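Long-range contact in Low molecular weight phosphotyrosine phosphatase family protein (PDB 5GOT), which probably removes phosphate from phosphotyrosine in proteins, as a low molecular weight protein tyrosine phosphatase of Streptococcus pyogenes: residues Lys3-Cys8 / Asn77-Ile82. Sequence-based numbering, arbitrary orientation.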
loop_
_atom_site.group_PDB
_atom_site.type_symbol
_atom_site.label_atom_id
_atom_site.label_comp_id
_atom_site.label_asym_id
_atom_site.label_seq_id
_atom_site.Cartn_x
_atom_site.Cartn_y
_atom_site.Cartn_z
ATOM N N LYS A 3 9.693 -4.357 -6.468
ATOM C CA LYS A 3 8.467 -3.707 -6.918
ATOM C C LYS A 3 7.345 -4.060 -5.946
ATOM O O LYS A 3 6.971 -5.231 -5.815
ATOM C CB LYS A 3 8.104 -4.132 -8.347
ATOM C CG LYS A 3 9.231 -3.967 -9.361
ATOM C CD LYS A 3 9.081 -4.979 -10.510
ATOM C CE LYS A 3 10.402 -5.247 -11.217
ATOM N NZ LYS A 3 10.742 -4.165 -12.191
ATOM N N VAL A 4 6.811 -3.059 -5.267
ATOM C CA VAL A 4 5.844 -3.278 -4.200
ATOM C C VAL A 4 4.534 -2.603 -4.572
ATOM O O VAL A 4 4.534 -1.464 -5.048
ATOM C CB VAL A 4 6.377 -2.742 -2.860
ATOM C CG1 VAL A 4 5.289 -2.820 -1.798
ATOM C CG2 VAL A 4 7.622 -3.517 -2.441
ATOM N N CYS A 5 3.420 -3.300 -4.352
ATOM C CA CYS A 5 2.088 -2.755 -4.610
ATOM C C CYS A 5 1.196 -2.977 -3.397
ATOM O O CYS A 5 0.890 -4.123 -3.062
ATOM C CB CYS A 5 1.458 -3.417 -5.834
ATOM S SG CYS A 5 -0.112 -2.660 -6.314
ATOM N N PHE A 6 0.754 -1.893 -2.761
ATOM C CA PHE A 6 -0.207 -1.992 -1.667
ATOM C C PHE A 6 -1.615 -2.003 -2.229
ATOM O O PHE A 6 -1.910 -1.312 -3.201
ATOM C CB PHE A 6 -0.061 -0.831 -0.681
ATOM C CG PHE A 6 1.308 -0.731 -0.079
ATOM C CD1 PHE A 6 1.671 -1.538 0.991
ATOM C CD2 PHE A 6 2.238 0.155 -0.600
ATOM C CE1 PHE A 6 2.938 -1.454 1.527
ATOM C CE2 PHE A 6 3.503 0.249 -0.067
ATOM C CZ PHE A 6 3.851 -0.554 1.004
ATOM N N VAL A 7 -2.488 -2.795 -1.623
ATOM C CA VAL A 7 -3.802 -3.046 -2.194
ATOM C C VAL A 7 -4.859 -2.951 -1.106
ATOM O O VAL A 7 -4.662 -3.457 0.006
ATOM C CB VAL A 7 -3.863 -4.430 -2.885
ATOM C CG1 VAL A 7 -5.240 -4.655 -3.430
ATOM C CG2 VAL A 7 -2.821 -4.545 -4.000
ATOM N N CYS A 8 -5.974 -2.289 -1.415
ATOM C CA CYS A 8 -7.178 -2.366 -0.583
ATOM C C CYS A 8 -8.382 -2.441 -1.525
ATOM O O CYS A 8 -8.229 -2.650 -2.729
ATOM C CB CYS A 8 -7.261 -1.202 0.417
ATOM S SG CYS A 8 -7.527 0.473 -0.311
ATOM N N ASN A 77 1.902 -10.094 -12.583
ATOM C CA ASN A 77 3.144 -10.598 -13.165
ATOM C C ASN A 77 4.329 -9.699 -12.847
ATOM O O ASN A 77 5.447 -10.190 -12.638
ATOM C CB ASN A 77 3.006 -10.732 -14.683
ATOM C CG ASN A 77 2.338 -12.025 -15.092
ATOM O OD1 ASN A 77 3.003 -13.046 -15.266
ATOM N ND2 ASN A 77 1.013 -11.993 -15.241
ATOM N N THR A 78 4.101 -8.386 -12.816
ATOM C CA THR A 78 5.188 -7.421 -12.693
ATOM C C THR A 78 5.634 -7.214 -11.247
ATOM O O THR A 78 6.836 -7.113 -10.978
ATOM C CB THR A 78 4.756 -6.086 -13.297
ATOM O OG1 THR A 78 4.177 -6.320 -14.586
ATOM C CG2 THR A 78 5.957 -5.149 -13.433
ATOM N N PHE A 79 4.704 -7.102 -10.303
ATOM C CA PHE A 79 5.098 -6.746 -8.943
ATOM C C PHE A 79 5.727 -7.936 -8.228
ATOM O O PHE A 79 5.341 -9.088 -8.437
ATOM C CB PHE A 79 3.899 -6.208 -8.154
ATOM C CG PHE A 79 3.510 -4.807 -8.550
ATOM C CD1 PHE A 79 4.260 -3.715 -8.125
ATOM C CD2 PHE A 79 2.415 -4.586 -9.361
ATOM C CE1 PHE A 79 3.908 -2.417 -8.503
ATOM C CE2 PHE A 79 2.067 -3.292 -9.759
ATOM C CZ PHE A 79 2.817 -2.212 -9.319
ATOM N N ASP A 80 6.735 -7.648 -7.409
ATOM C CA ASP A 80 7.358 -8.672 -6.584
ATOM C C ASP A 80 6.575 -8.933 -5.306
ATOM O O ASP A 80 6.528 -10.069 -4.830
ATOM C CB ASP A 80 8.785 -8.252 -6.239
ATOM C CG ASP A 80 9.640 -8.047 -7.471
ATOM O OD1 ASP A 80 9.546 -8.889 -8.396
ATOM O OD2 ASP A 80 10.393 -7.050 -7.513
ATOM N N TYR A 81 5.964 -7.898 -4.738
ATOM C CA TYR A 81 5.245 -8.017 -3.485
ATOM C C TYR A 81 3.934 -7.269 -3.625
ATOM O O TYR A 81 3.926 -6.084 -3.958
ATOM C CB TYR A 81 6.063 -7.450 -2.319
ATOM C CG TYR A 81 7.473 -7.996 -2.240
ATOM C CD1 TYR A 81 8.509 -7.404 -2.959
ATOM C CD2 TYR A 81 7.769 -9.099 -1.448
ATOM C CE1 TYR A 81 9.803 -7.900 -2.894
ATOM C CE2 TYR A 81 9.061 -9.606 -1.378
ATOM C CZ TYR A 81 10.072 -8.999 -2.101
ATOM O OH TYR A 81 11.362 -9.485 -2.038
ATOM N N ILE A 82 2.836 -7.963 -3.382
ATOM C CA ILE A 82 1.503 -7.397 -3.469
ATOM C C ILE A 82 0.927 -7.518 -2.073
ATOM O O ILE A 82 0.687 -8.631 -1.589
ATOM C CB ILE A 82 0.649 -8.125 -4.509
ATOM C CG1 ILE A 82 1.402 -8.121 -5.842
ATOM C CG2 ILE A 82 -0.695 -7.461 -4.632
ATOM C CD1 ILE A 82 0.875 -9.088 -6.877
#
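Phe79 turns one ring face to Cys5, whose CB lies 3.5 Å from the ring centroid and only 8° off the ring normal, the signature of a CH-pi contact centred on the ring. With Cys5 SG anti to the backbone N (chi1 -174°), the sulfur also stays above this face, 4.3 Å from the centroid, as a sulfur-aromatic contact. The backbone of Lys3 meets the same ring at its edge through its carbonyl carbon. Phe79 is the first residue past helix 73-78, and just after it two amides donate to Lys3 O: Tyr81 N at 3.0 Å, almost in line with the carbonyl, and Asp80 N at 2.9 Å, from a more bent approach. The side chain of Asp80 returns to the same residue, its OD2 accepting from Lys3 N at 3.0 Å, from the anti side and well above the carboxylate plane (31°). Lys3 NZ stays 5.5 Å from Asp80 OD2, too far for a salt bridge. Val4 pairs in parallel with Tyr81, and Cys5 with Ile82; the bond from Cys5 N to Tyr81 O, 2.9 Å, belongs to this register. Val4 CG2 lies obliquely to the Tyr81 ring, and on the Cys5 face the side chains of Val7 and Ile82 lie side by side, CG2 to CG2 at 3.7 Å. Strand order 2-1-3-4, all parallel with helices on both faces, is the family fold; strand 2-8 leads into a CX5RS sequence, probably the phosphate-binding P-loop. Strand 31-37 flanks strand 2-8 opposite strand 81-84; Leu93 of helix 87-96 packs on Val7 and Ile82, while helix 14-23 receives Phe6 on the opposite face.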